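PDB 2YXL: 450aa long hypothetical fmu protein from Pyrococcus horikoshii, which probably transfers a methyl group from S-adenosyl-L-methionine to carbon 5 of cytosine in RNA, as other members of the RsmB/NOP family do. Local coordinates for residues V334-P339 and E373-L378; G260-D265 and L378-G383; Q366-L371 and Y387-I392; I253-K258 and Y443-K448; E396-I401 and E426-A431. All blocks are in the same frame, centred on the assembly; numbering follows the deposited sequence.

Contact 1: residues V334-P339 and E373-L378; sequences VLLDAP and ESAARL. With SFG (sinefungin), chain B.
Val334 and Leu336 both face Ala375, and the methyl group of this alanine fits between their branches. In a β-strand alternate residues share a face, so these two meet the helix while Leu335 turns away from it. Val334 brings CG1, which sits 4.4 Å from Ala375 CB and also lies beside the carbonyl oxygen of Ala375. Leu336 reaches in from the other end with CD2, 4.3 Å from Ala375 CB. A residue as small as alanine suits this place because it lets the helix come close to the strand. The Ala375 carbonyl accepts from Leu378 N at 3.0 Å. Beyond Leu336 the chain enters the cofactor site. The Asp337 carboxylate swings anti to its backbone nitrogen (chi1 -176°), and OD2 accepts from the amino N of sinefungin at 2.7 Å. Lys273 forms a salt bridge with the same oxygen, and Thr388 bonds to OD1, so the carboxylate is held from several directions. Pro339 CG lies 3.4 Å from sinefungin C8, its compact apolar ring packing against the adenine. Strand 331-337 runs between the parallel strands 262-265 and 383-389, with helix 361-376 packed against it as the connection of a β-α-β crossover.

Contact 2: residues G260-D265 and L378-G383; sequences GETVVD and LVKPGG
Val264 and Leu378 make the buried, apolar half of this contact, whereas Thr262 and Lys380 make its more exposed half, where a lysine tip merely passes a methyl. In the buried half Val264 CG1 meets Leu378 CD1 at 4.2 Å, the two side chains crossing at about a right angle. Val264 holds CG1 anti to its backbone nitrogen (chi1 174°), which directs this methyl at the leucine. A β-branched valine suits the strand, and the longer leucine reaches across from the chain that follows helix 361-376. Leu266 and Ile326 add further apolar surface around the pair. Strand 262-265 belongs to the Rossmann-like sheet of a class I methyltransferase and leads into the predicted cofactor-binding residues Ala267-Lys273. Toward solvent the packing gives way to charge: Lys380, its chain extended beyond CG, carries NZ to 3.9 Å from Thr262 CG2. The ammonium group is salt-bridged to Asp332, which also accepts from the backbone nitrogen of Thr262, so one carboxylate serves both segments. Past Lys380 the chain reverses in a type I turn closed by Gly383 N donating to Lys380 O at 2.7 Å. Pro381, whose ring restricts phi, suits the first corner, and Gly383, lacking a side chain, leaves space for Val379 CG1.

Contact 3: residues Q366-L371 and Y387-I392; sequences QLQREL and YTTCSI
Just behind the strand end that leads to Cys390, the predicted nucleophile, Gln368, on a helix that also lines the sinefungin pocket through Leu367 and Leu371, meets Tyr387 of the strand. The phenol stretches out, its ring anti to the backbone nitrogen (chi1 175°), and the glutamine chain crosses its end at about a right angle. Gln368 CB lies at the ring edge, 4.1 Å from Tyr387 CE1. Although Gln368 OE1 comes within 2.9 Å of Tyr387 OH, the angle is poor for a hydrogen bond; the amide and ring planes stand 66° apart. The hydroxyl bonds instead to Glu396 O, and the amide nitrogen donates to Pro339 O and the Glu396 carboxylate. Both residues are long enough to carry a polar end through a buried layer to backbone carbonyls. Thr389 shapes the bend at Cys390 through an ST turn, Ser391 N donating to Thr389 OG1 at 3.2 Å. Strand 383-389 lies between parallel strand 331-337 and antiparallel strand 441-447, while Gln368 of helix 361-376 and Ile401 of helix 398-407 both touch the tyrosine.

Contact 4: residues I253-K258 and Y443-K448; sequences IVLDPK and YALLEK
Flat groups stand at the margin of the Val254-Leu445 contact rather than in it. The nearest ring is that of Tyr443, whose CD2 stops 5.0 Å from Val254 CG2, short of true packing. Its hydroxyl is bonded to Ala247 O, one of the early residues of helix 246-255, and its ring meets that of Phe441 with planes about 50° apart. The middle of the contact is aliphatic. Leu445 projects from the strand with CG anti to its backbone nitrogen (chi1 -169°), which carries the fork toward the helix, where its two methyls meet different residues. Leu445 CD2 lies 4.2 Å from Val254 CG1 and also passes the Val254 carbonyl; Leu445 CD1 lies 4.2 Å from Leu255 CD2. A forked leucine is well suited to touching two successive helix residues at once. Leu255 continues inward to Leu386 and Leu277, tying the end of helix 246-255 to strand 383-389 and helix 272-280. The helix stops at once after Leu255: Asp256 takes a positive phi (62°), and Pro257 follows. Leu255 O accepts from Lys333 NZ, and Lys448 pairs with Glu329. With nothing polar bridging the two segments, helix and strand should be held here by shape and exclusion of water, which give close packing but little directional specificity.

Contact 5: residues E396-I401 and E426-A431; sequences ENEKNI and EGTMRA
A bend at chi2 (88°) curls the Glu398 chain back toward the strand, while Arg430 stays extended from CG to NE, and the two side chains arrive from opposite directions. Their ends meet as a side-on, two-pronged salt bridge. Arg430 NE donates to Glu398 OE1 at 2.8 Å, and Arg430 NH2 donates to Glu398 OE2 at 2.8 Å in a nearly straight bond (168°). Both oxygens use their syn lone pairs, and the carboxylate and guanidinium planes lie only 10° apart, so the paired bonds fix the rotation of each group. Such a pair suits this buried place, where each charge probably helps to keep the other ionised. Further bonds complete it: Phe424 N donates to Glu398 OE1, and Arg430 NH1 to Ile392 O in the loop just past Cys390. Asn397, at the N-cap position though its side chain makes no capping bond, rests CB 3.7 Å from Arg430 NH2. The pair thus joins the start of helix 398-407 to strand 429-431, antiparallel beside strand 441-447, where Phe442 touches Asn397, Glu398 and Thr428.

All five contacts reach one Rossmann-like sheet and share its strands. Contacts 1 and 2, with centres 11 Å apart, have Leu378 in common and are joined by Leu335 N to Val264 O at 2.7 Å. Contact 3 uses the same helix as contact 1, centres 9 Å apart, and its strand pairs with that of contact 4 through Tyr387 N to Ala444 O at 2.8 Å. Contact 5 then joins contact 4 by Tyr443 N to Met429 O, also 2.8 Å. Contact 1 bonds to sinefungin through Asp337, and Leu367 and Leu371 of contact 3 touch it too; the Asn397 side chain of contact 5 is about 11 Å away. Contact 3 contains the predicted nucleophile Cys390, and contact 5 lies beside it, the Asn397 and Cys390 side chains about 8 Å apart.

Contact 1: residues V334-P339 and E373-L378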
# COMPACT_ATOMS: atom_id res chain seq x y z
N VAL A 334 10.08 -8.20 20.24
CA VAL A 334 10.45 -7.54 19.00
C VAL A 334 9.38 -7.76 17.93
O VAL A 334 8.84 -8.86 17.78
CB VAL A 334 11.85 -7.99 18.49
CG1 VAL A 334 11.93 -9.50 18.36
CG2 VAL A 334 12.21 -7.32 17.16
N LEU A 335 9.08 -6.69 17.20
CA LEU A 335 8.22 -6.77 16.03
C LEU A 335 9.08 -6.68 14.77
O LEU A 335 9.85 -5.73 14.60
CB LEU A 335 7.18 -5.65 16.04
CG LEU A 335 6.38 -5.40 14.76
CD1 LEU A 335 5.39 -6.52 14.47
CD2 LEU A 335 5.67 -4.05 14.83
N LEU A 336 8.96 -7.69 13.92
CA LEU A 336 9.55 -7.63 12.59
C LEU A 336 8.45 -7.57 11.54
O LEU A 336 7.97 -8.60 11.05
CB LEU A 336 10.52 -8.80 12.35
CG LEU A 336 11.24 -8.91 11.00
CD1 LEU A 336 11.88 -7.60 10.55
CD2 LEU A 336 12.28 -10.02 11.03
N ASP A 337 8.02 -6.35 11.23
CA ASP A 337 7.12 -6.12 10.12
C ASP A 337 8.00 -5.99 8.89
O ASP A 337 8.35 -4.88 8.47
CB ASP A 337 6.26 -4.88 10.35
CG ASP A 337 5.24 -4.65 9.25
OD1 ASP A 337 4.63 -5.64 8.77
OD2 ASP A 337 5.04 -3.49 8.86
N ALA A 338 8.35 -7.14 8.33
CA ALA A 338 9.44 -7.27 7.37
C ALA A 338 9.17 -6.57 6.05
O ALA A 338 8.04 -6.59 5.56
CB ALA A 338 9.76 -8.74 7.14
N PRO A 339 10.21 -5.95 5.46
CA PRO A 339 10.09 -5.49 4.08
C PRO A 339 9.72 -6.68 3.21
O PRO A 339 10.26 -7.78 3.39
CB PRO A 339 11.51 -5.00 3.74
CG PRO A 339 12.39 -5.59 4.79
CD PRO A 339 11.55 -5.66 6.01
N GLU A 373 16.98 -13.71 11.72
CA GLU A 373 18.12 -14.18 12.52
C GLU A 373 18.62 -13.06 13.43
O GLU A 373 19.04 -13.32 14.57
CB GLU A 373 19.26 -14.68 11.62
CG GLU A 373 20.34 -15.46 12.36
CD GLU A 373 21.62 -15.65 11.55
OE1 GLU A 373 21.55 -15.64 10.30
OE2 GLU A 373 22.69 -15.83 12.17
N SER A 374 18.58 -11.83 12.94
CA SER A 374 18.92 -10.65 13.73
C SER A 374 17.89 -10.42 14.84
O SER A 374 18.25 -9.99 15.94
CB SER A 374 19.04 -9.42 12.83
OG SER A 374 19.59 -8.28 13.58
N ALA A 375 16.62 -10.71 14.54
CA ALA A 375 15.54 -10.59 15.52
C ALA A 375 15.68 -11.62 16.64
O ALA A 375 15.57 -11.27 17.81
CB ALA A 375 14.17 -10.72 14.83
N ALA A 376 15.93 -12.87 16.25
CA ALA A 376 16.06 -13.98 17.19
C ALA A 376 17.03 -13.67 18.33
O ALA A 376 16.72 -13.92 19.49
CB ALA A 376 16.51 -15.24 16.47
N ARG A 377 18.18 -13.11 17.97
CA ARG A 377 19.25 -12.85 18.92
C ARG A 377 18.99 -11.64 19.82
O ARG A 377 19.70 -11.43 20.80
CB ARG A 377 20.59 -12.72 18.17
CG ARG A 377 21.11 -14.04 17.61
CD ARG A 377 22.02 -13.86 16.39
NE ARG A 377 23.31 -13.26 16.72
CZ ARG A 377 23.82 -12.18 16.13
NH1 ARG A 377 23.16 -11.57 15.16
NH2 ARG A 377 25.00 -11.71 16.51
N LEU A 378 17.96 -10.86 19.49
CA LEU A 378 17.55 -9.71 20.30
C LEU A 378 16.58 -10.08 21.42
O LEU A 378 16.47 -9.37 22.42
CB LEU A 378 16.94 -8.61 19.42
CG LEU A 378 17.84 -7.80 18.48
CD1 LEU A 378 16.97 -6.99 17.54
CD2 LEU A 378 18.79 -6.89 19.24
N SFG B . 6.40 -1.45 10.01
CA SFG B . 6.20 -0.26 9.17
C SFG B . 4.87 0.43 9.53
O SFG B . 4.76 1.65 9.25
OXT SFG B . 3.99 -0.26 10.08
CB SFG B . 6.25 -0.65 7.68
CG SFG B . 7.65 -1.17 7.29
CD SFG B . 7.77 -1.49 5.79
NE SFG B . 6.85 -2.59 5.46
C5' SFG B . 9.19 -1.96 5.40
C4' SFG B . 10.33 -1.01 5.85
O4' SFG B . 11.50 -1.84 6.03
C3' SFG B . 10.73 0.05 4.81
O3' SFG B . 10.56 1.35 5.38
C2' SFG B . 12.21 -0.24 4.52
O2' SFG B . 12.96 0.98 4.40
C1' SFG B . 12.63 -0.98 5.79
N9 SFG B . 13.85 -1.83 5.64
C8 SFG B . 14.13 -2.66 4.64
N7 SFG B . 15.29 -3.26 4.86
C5 SFG B . 15.76 -2.81 6.02
C6 SFG B . 16.92 -3.07 6.76
N6 SFG B . 17.83 -3.94 6.32
N1 SFG B . 17.10 -2.44 7.93
C2 SFG B . 16.19 -1.57 8.38
N3 SFG B . 15.09 -1.31 7.70
C4 SFG B . 14.84 -1.91 6.52

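Contact 2: residues G260-D265 and L378-G383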
# COMPACT_ATOMS: atom_id res chain seq x y z
N GLY A 260 6.42 -0.19 30.26
CA GLY A 260 7.69 -0.37 30.97
C GLY A 260 8.65 -1.34 30.31
O GLY A 260 9.83 -1.38 30.66
N GLU A 261 8.15 -2.12 29.36
CA GLU A 261 8.97 -3.10 28.64
C GLU A 261 9.88 -2.42 27.62
O GLU A 261 9.64 -1.28 27.20
CB GLU A 261 8.10 -4.15 27.94
CG GLU A 261 7.46 -5.16 28.88
CD GLU A 261 6.70 -6.26 28.16
OE1 GLU A 261 6.64 -7.38 28.70
OE2 GLU A 261 6.16 -6.02 27.05
N THR A 262 10.94 -3.11 27.23
CA THR A 262 11.81 -2.65 26.16
C THR A 262 11.48 -3.41 24.88
O THR A 262 11.60 -4.64 24.81
CB THR A 262 13.33 -2.71 26.54
OG1 THR A 262 14.13 -2.70 25.35
CG2 THR A 262 13.65 -3.95 27.36
N VAL A 263 11.03 -2.67 23.87
CA VAL A 263 10.53 -3.24 22.63
C VAL A 263 11.37 -2.79 21.44
O VAL A 263 11.91 -1.68 21.43
CB VAL A 263 9.02 -2.88 22.42
CG1 VAL A 263 8.51 -3.35 21.05
CG2 VAL A 263 8.17 -3.49 23.53
N VAL A 264 11.49 -3.67 20.44
CA VAL A 264 12.19 -3.34 19.20
C VAL A 264 11.25 -3.47 18.00
O VAL A 264 10.56 -4.48 17.85
CB VAL A 264 13.44 -4.23 18.99
CG1 VAL A 264 14.07 -3.98 17.63
CG2 VAL A 264 14.46 -3.98 20.10
N ASP A 265 11.21 -2.43 17.17
CA ASP A 265 10.55 -2.48 15.87
C ASP A 265 11.64 -2.47 14.82
O ASP A 265 12.22 -1.42 14.51
CB ASP A 265 9.60 -1.28 15.70
CG ASP A 265 8.63 -1.44 14.53
OD1 ASP A 265 9.00 -2.04 13.49
OD2 ASP A 265 7.49 -0.96 14.65
N LEU A 378 17.96 -10.86 19.49
CA LEU A 378 17.55 -9.71 20.30
C LEU A 378 16.58 -10.08 21.42
O LEU A 378 16.47 -9.37 22.42
CB LEU A 378 16.94 -8.61 19.42
CG LEU A 378 17.84 -7.80 18.48
CD1 LEU A 378 16.97 -6.99 17.54
CD2 LEU A 378 18.79 -6.89 19.24
N VAL A 379 15.88 -11.20 21.24
CA VAL A 379 14.83 -11.63 22.16
C VAL A 379 15.39 -12.21 23.46
O VAL A 379 16.30 -13.04 23.43
CB VAL A 379 13.90 -12.69 21.50
CG1 VAL A 379 12.67 -12.94 22.35
CG2 VAL A 379 13.47 -12.23 20.11
N LYS A 380 14.84 -11.76 24.59
CA LYS A 380 15.14 -12.33 25.91
C LYS A 380 14.57 -13.75 26.01
O LYS A 380 13.62 -14.08 25.30
CB LYS A 380 14.53 -11.45 27.01
CG LYS A 380 15.14 -10.07 27.14
CD LYS A 380 14.46 -9.28 28.25
CE LYS A 380 15.00 -7.87 28.34
NZ LYS A 380 14.41 -7.12 29.48
N PRO A 381 15.16 -14.60 26.88
CA PRO A 381 14.65 -15.96 27.10
C PRO A 381 13.12 -16.03 27.27
O PRO A 381 12.48 -16.89 26.66
CB PRO A 381 15.36 -16.39 28.38
CG PRO A 381 16.65 -15.68 28.33
CD PRO A 381 16.37 -14.34 27.68
N GLY A 382 12.55 -15.14 28.07
CA GLY A 382 11.09 -15.09 28.25
C GLY A 382 10.34 -14.33 27.16
O GLY A 382 9.11 -14.36 27.12
N GLY A 383 11.08 -13.68 26.26
CA GLY A 383 10.50 -12.75 25.29
C GLY A 383 9.73 -13.35 24.13
O GLY A 383 9.65 -14.57 23.99

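Contact 3: residues Q366-L371 and Y387-I392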
# COMPACT_ATOMS: atom_id res chain seq x y z
N GLN A 366 15.18 -13.82 1.27
CA GLN A 366 16.51 -13.90 1.89
C GLN A 366 16.73 -12.77 2.89
O GLN A 366 17.32 -12.99 3.96
CB GLN A 366 17.62 -13.92 0.82
CG GLN A 366 19.01 -14.29 1.37
CD GLN A 366 20.11 -14.27 0.31
OE1 GLN A 366 20.84 -15.24 0.14
NE2 GLN A 366 20.24 -13.15 -0.39
N LEU A 367 16.27 -11.56 2.56
CA LEU A 367 16.40 -10.40 3.45
C LEU A 367 15.60 -10.59 4.73
O LEU A 367 16.05 -10.20 5.81
CB LEU A 367 16.01 -9.10 2.74
CG LEU A 367 16.07 -7.79 3.54
CD1 LEU A 367 17.47 -7.49 4.09
CD2 LEU A 367 15.57 -6.62 2.71
N GLN A 368 14.42 -11.19 4.61
CA GLN A 368 13.56 -11.48 5.76
C GLN A 368 14.23 -12.48 6.71
O GLN A 368 14.16 -12.32 7.93
CB GLN A 368 12.20 -11.99 5.29
CG GLN A 368 11.34 -10.92 4.60
CD GLN A 368 10.38 -11.48 3.56
OE1 GLN A 368 10.15 -12.69 3.49
NE2 GLN A 368 9.82 -10.60 2.74
N ARG A 369 14.89 -13.49 6.14
CA ARG A 369 15.59 -14.51 6.93
C ARG A 369 16.75 -13.94 7.75
O ARG A 369 16.93 -14.33 8.90
CB ARG A 369 16.08 -15.65 6.04
CG ARG A 369 14.97 -16.54 5.49
CD ARG A 369 15.55 -17.76 4.80
NE ARG A 369 14.62 -18.36 3.84
CZ ARG A 369 14.89 -19.43 3.09
NH1 ARG A 369 13.98 -19.88 2.24
NH2 ARG A 369 16.06 -20.05 3.19
N GLU A 370 17.51 -13.02 7.16
CA GLU A 370 18.65 -12.42 7.87
C GLU A 370 18.23 -11.34 8.87
O GLU A 370 18.95 -11.06 9.83
CB GLU A 370 19.75 -11.94 6.90
CG GLU A 370 19.35 -10.83 5.93
CD GLU A 370 20.32 -10.68 4.77
OE1 GLU A 370 20.94 -11.69 4.36
OE2 GLU A 370 20.46 -9.55 4.26
N LEU A 371 17.07 -10.73 8.65
CA LEU A 371 16.46 -9.87 9.66
C LEU A 371 15.87 -10.73 10.78
O LEU A 371 15.95 -10.37 11.96
CB LEU A 371 15.38 -8.97 9.04
CG LEU A 371 15.81 -7.88 8.06
CD1 LEU A 371 14.59 -7.26 7.40
CD2 LEU A 371 16.66 -6.81 8.73
N TYR A 387 6.53 -11.93 13.63
CA TYR A 387 6.92 -11.73 12.25
C TYR A 387 5.66 -11.49 11.42
O TYR A 387 4.71 -12.28 11.47
CB TYR A 387 7.69 -12.95 11.74
CG TYR A 387 8.06 -12.91 10.28
CD1 TYR A 387 9.21 -12.25 9.84
CD2 TYR A 387 7.28 -13.57 9.33
CE1 TYR A 387 9.57 -12.23 8.49
CE2 TYR A 387 7.63 -13.56 7.98
CZ TYR A 387 8.77 -12.89 7.57
OH TYR A 387 9.10 -12.87 6.23
N THR A 388 5.65 -10.38 10.69
CA THR A 388 4.53 -10.07 9.80
C THR A 388 5.04 -9.56 8.46
O THR A 388 6.08 -8.91 8.39
CB THR A 388 3.56 -8.99 10.37
OG1 THR A 388 4.27 -7.77 10.61
CG2 THR A 388 2.90 -9.46 11.65
N THR A 389 4.30 -9.91 7.41
CA THR A 389 4.43 -9.28 6.10
C THR A 389 3.03 -8.92 5.60
O THR A 389 2.03 -9.46 6.09
CB THR A 389 5.09 -10.21 5.06
OG1 THR A 389 4.15 -11.22 4.65
CG2 THR A 389 6.36 -10.86 5.60
N CYS A 390 2.96 -8.02 4.64
CA CYS A 390 1.72 -7.80 3.90
C CYS A 390 1.84 -8.45 2.53
O CYS A 390 1.52 -7.86 1.50
CB CYS A 390 1.38 -6.31 3.82
SG CYS A 390 2.74 -5.29 3.28
N SER A 391 2.33 -9.69 2.54
CA SER A 391 2.49 -10.49 1.33
C SER A 391 1.64 -11.75 1.45
O SER A 391 1.40 -12.24 2.55
CB SER A 391 3.96 -10.87 1.13
OG SER A 391 4.10 -11.85 0.12
N ILE A 392 1.19 -12.27 0.31
CA ILE A 392 0.37 -13.48 0.29
C ILE A 392 1.17 -14.73 -0.08
O ILE A 392 0.64 -15.84 -0.04
CB ILE A 392 -0.85 -13.34 -0.65
CG1 ILE A 392 -0.40 -12.97 -2.06
CG2 ILE A 392 -1.85 -12.33 -0.07
CD1 ILE A 392 -1.36 -13.39 -3.16

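Contact 4: residues I253-K258 and Y443-K448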
# COMPACT_ATOMS: atom_id res chain seq x y z
N ILE A 253 -1.34 -5.50 18.48
CA ILE A 253 -2.18 -6.03 19.55
C ILE A 253 -1.81 -7.49 19.87
O ILE A 253 -1.79 -7.88 21.04
CB ILE A 253 -3.70 -5.88 19.23
CG1 ILE A 253 -4.09 -4.40 19.21
CG2 ILE A 253 -4.57 -6.64 20.24
CD1 ILE A 253 -5.31 -4.08 18.35
N VAL A 254 -1.51 -8.26 18.83
CA VAL A 254 -1.11 -9.66 18.98
C VAL A 254 0.21 -9.83 19.75
O VAL A 254 0.29 -10.63 20.68
CB VAL A 254 -1.08 -10.39 17.60
CG1 VAL A 254 -0.28 -11.70 17.67
CG2 VAL A 254 -2.50 -10.65 17.11
N LEU A 255 1.23 -9.05 19.35
CA LEU A 255 2.53 -9.04 20.03
C LEU A 255 2.34 -8.70 21.51
O LEU A 255 3.03 -9.26 22.39
CB LEU A 255 3.47 -8.02 19.39
CG LEU A 255 4.98 -8.29 19.23
CD1 LEU A 255 5.76 -6.98 19.30
CD2 LEU A 255 5.56 -9.30 20.22
N ASP A 256 1.42 -7.78 21.77
CA ASP A 256 0.97 -7.41 23.12
C ASP A 256 2.09 -6.83 24.01
O ASP A 256 2.45 -7.43 25.02
CB ASP A 256 0.28 -8.61 23.79
CG ASP A 256 -0.45 -8.23 25.06
OD1 ASP A 256 -0.58 -9.10 25.94
OD2 ASP A 256 -0.89 -7.06 25.18
N PRO A 257 2.64 -5.66 23.63
CA PRO A 257 3.66 -5.03 24.46
C PRO A 257 3.06 -4.41 25.72
O PRO A 257 1.96 -3.86 25.68
CB PRO A 257 4.23 -3.95 23.54
CG PRO A 257 3.11 -3.60 22.64
CD PRO A 257 2.35 -4.87 22.41
N LYS A 258 3.79 -4.51 26.83
CA LYS A 258 3.32 -4.00 28.11
C LYS A 258 4.10 -2.76 28.54
O LYS A 258 5.30 -2.65 28.26
CB LYS A 258 3.41 -5.08 29.20
CG LYS A 258 2.51 -6.30 28.97
CD LYS A 258 1.05 -5.89 28.76
CE LYS A 258 0.15 -7.10 28.48
NZ LYS A 258 0.09 -8.04 29.64
N TYR A 443 0.87 -13.43 9.94
CA TYR A 443 1.28 -13.30 11.34
C TYR A 443 1.97 -14.57 11.82
O TYR A 443 1.46 -15.68 11.60
CB TYR A 443 0.07 -13.04 12.24
CG TYR A 443 -0.85 -11.91 11.81
CD1 TYR A 443 -1.78 -12.10 10.79
CD2 TYR A 443 -0.80 -10.67 12.44
CE1 TYR A 443 -2.62 -11.09 10.39
CE2 TYR A 443 -1.65 -9.64 12.05
CZ TYR A 443 -2.55 -9.86 11.03
OH TYR A 443 -3.39 -8.85 10.62
N ALA A 444 3.11 -14.42 12.49
CA ALA A 444 3.78 -15.53 13.14
C ALA A 444 4.34 -15.09 14.49
O ALA A 444 5.27 -14.29 14.54
CB ALA A 444 4.88 -16.08 12.27
N LEU A 445 3.74 -15.59 15.56
CA LEU A 445 4.17 -15.25 16.91
C LEU A 445 5.09 -16.34 17.47
O LEU A 445 4.77 -17.53 17.43
CB LEU A 445 2.97 -15.00 17.84
CG LEU A 445 3.24 -14.37 19.21
CD1 LEU A 445 3.81 -12.96 19.10
CD2 LEU A 445 1.98 -14.37 20.06
N LEU A 446 6.23 -15.90 17.98
CA LEU A 446 7.30 -16.79 18.39
C LEU A 446 7.79 -16.40 19.78
O LEU A 446 7.85 -15.21 20.10
CB LEU A 446 8.46 -16.71 17.39
CG LEU A 446 8.10 -16.86 15.91
CD1 LEU A 446 8.98 -15.98 15.02
CD2 LEU A 446 8.14 -18.32 15.48
N GLU A 447 8.12 -17.39 20.60
CA GLU A 447 8.77 -17.12 21.88
C GLU A 447 9.89 -18.12 22.16
O GLU A 447 9.83 -19.26 21.70
CB GLU A 447 7.76 -17.06 23.04
CG GLU A 447 7.26 -18.40 23.57
CD GLU A 447 6.67 -18.30 24.97
OE1 GLU A 447 6.61 -19.33 25.67
OE2 GLU A 447 6.28 -17.18 25.38
N LYS A 448 10.90 -17.67 22.90
CA LYS A 448 11.97 -18.55 23.35
C LYS A 448 11.47 -19.46 24.46
O LYS A 448 11.70 -20.67 24.43
CB LYS A 448 13.18 -17.74 23.83
CG LYS A 448 14.01 -17.13 22.72
CD LYS A 448 15.34 -16.64 23.26
CE LYS A 448 16.25 -16.18 22.13
NZ LYS A 448 17.58 -15.74 22.64

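Contact 5: residues E396-I401 and E426-A431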
# COMPACT_ATOMS: atom_id res chain seq x y z
N GLU A 396 7.60 -15.95 1.46
CA GLU A 396 7.93 -14.88 2.40
C GLU A 396 7.37 -15.16 3.79
O GLU A 396 7.75 -14.50 4.76
CB GLU A 396 7.37 -13.56 1.88
CG GLU A 396 8.15 -12.97 0.73
CD GLU A 396 7.40 -11.84 0.06
OE1 GLU A 396 7.61 -10.68 0.44
OE2 GLU A 396 6.58 -12.13 -0.84
N ASN A 397 6.47 -16.14 3.87
CA ASN A 397 5.69 -16.37 5.07
C ASN A 397 5.95 -17.73 5.74
O ASN A 397 6.88 -17.85 6.54
CB ASN A 397 4.20 -16.18 4.77
CG ASN A 397 3.87 -14.77 4.31
OD1 ASN A 397 2.98 -14.57 3.48
ND2 ASN A 397 4.58 -13.79 4.85
N GLU A 398 5.13 -18.73 5.40
CA GLU A 398 5.20 -20.06 6.02
C GLU A 398 6.56 -20.74 5.81
O GLU A 398 7.05 -21.43 6.70
CB GLU A 398 4.07 -20.96 5.52
CG GLU A 398 2.69 -20.64 6.10
CD GLU A 398 1.92 -19.59 5.31
OE1 GLU A 398 0.72 -19.39 5.60
OE2 GLU A 398 2.49 -18.96 4.40
N LYS A 399 7.14 -20.52 4.63
CA LYS A 399 8.46 -21.04 4.29
C LYS A 399 9.55 -20.45 5.19
O LYS A 399 10.42 -21.17 5.68
CB LYS A 399 8.77 -20.76 2.82
CG LYS A 399 10.13 -21.23 2.32
CD LYS A 399 10.39 -20.67 0.94
CE LYS A 399 11.56 -21.34 0.25
NZ LYS A 399 11.58 -21.01 -1.20
N ASN A 400 9.48 -19.13 5.41
CA ASN A 400 10.44 -18.43 6.27
C ASN A 400 10.33 -18.78 7.75
O ASN A 400 11.31 -18.65 8.50
CB ASN A 400 10.32 -16.92 6.08
CG ASN A 400 11.10 -16.41 4.88
OD1 ASN A 400 11.84 -17.15 4.23
ND2 ASN A 400 10.95 -15.12 4.59
N ILE A 401 9.16 -19.23 8.18
CA ILE A 401 8.94 -19.63 9.57
C ILE A 401 9.38 -21.08 9.81
O ILE A 401 9.99 -21.37 10.84
CB ILE A 401 7.47 -19.38 10.03
CG1 ILE A 401 7.11 -17.89 9.92
CG2 ILE A 401 7.22 -19.89 11.46
CD1 ILE A 401 8.09 -16.94 10.61
N GLU A 426 0.22 -24.46 10.94
CA GLU A 426 -0.68 -24.32 12.08
C GLU A 426 -0.07 -23.50 13.21
O GLU A 426 1.04 -23.78 13.66
CB GLU A 426 -1.15 -25.69 12.59
CG GLU A 426 -2.32 -26.27 11.78
CD GLU A 426 -3.23 -27.17 12.61
OE1 GLU A 426 -4.24 -27.65 12.05
OE2 GLU A 426 -2.95 -27.40 13.81
N GLY A 427 -0.82 -22.50 13.67
CA GLY A 427 -0.35 -21.57 14.69
C GLY A 427 -0.12 -20.18 14.11
O GLY A 427 -0.03 -19.20 14.84
N THR A 428 -0.01 -20.12 12.78
CA THR A 428 0.14 -18.86 12.06
C THR A 428 -1.21 -18.37 11.56
O THR A 428 -2.15 -19.15 11.40
CB THR A 428 1.13 -18.96 10.87
OG1 THR A 428 0.60 -19.84 9.87
CG2 THR A 428 2.50 -19.46 11.33
N MET A 429 -1.30 -17.06 11.32
CA MET A 429 -2.56 -16.44 10.95
C MET A 429 -2.43 -15.65 9.66
O MET A 429 -1.41 -15.01 9.41
CB MET A 429 -3.04 -15.53 12.09
CG MET A 429 -4.44 -14.97 11.93
SD MET A 429 -5.07 -14.26 13.46
CE MET A 429 -3.97 -12.87 13.70
N ARG A 430 -3.47 -15.70 8.83
CA ARG A 430 -3.53 -14.94 7.59
C ARG A 430 -4.82 -14.13 7.47
O ARG A 430 -5.90 -14.60 7.83
CB ARG A 430 -3.39 -15.86 6.38
CG ARG A 430 -1.96 -16.26 6.06
CD ARG A 430 -1.92 -17.13 4.81
NE ARG A 430 -0.57 -17.33 4.31
CZ ARG A 430 -0.08 -16.79 3.19
NH1 ARG A 430 -0.84 -15.99 2.44
NH2 ARG A 430 1.17 -17.04 2.83
N ALA A 431 -4.68 -12.91 6.97
CA ALA A 431 -5.82 -12.09 6.57
C ALA A 431 -5.90 -12.08 5.05
O ALA A 431 -4.88 -12.12 4.36
CB ALA A 431 -5.67 -10.67 7.10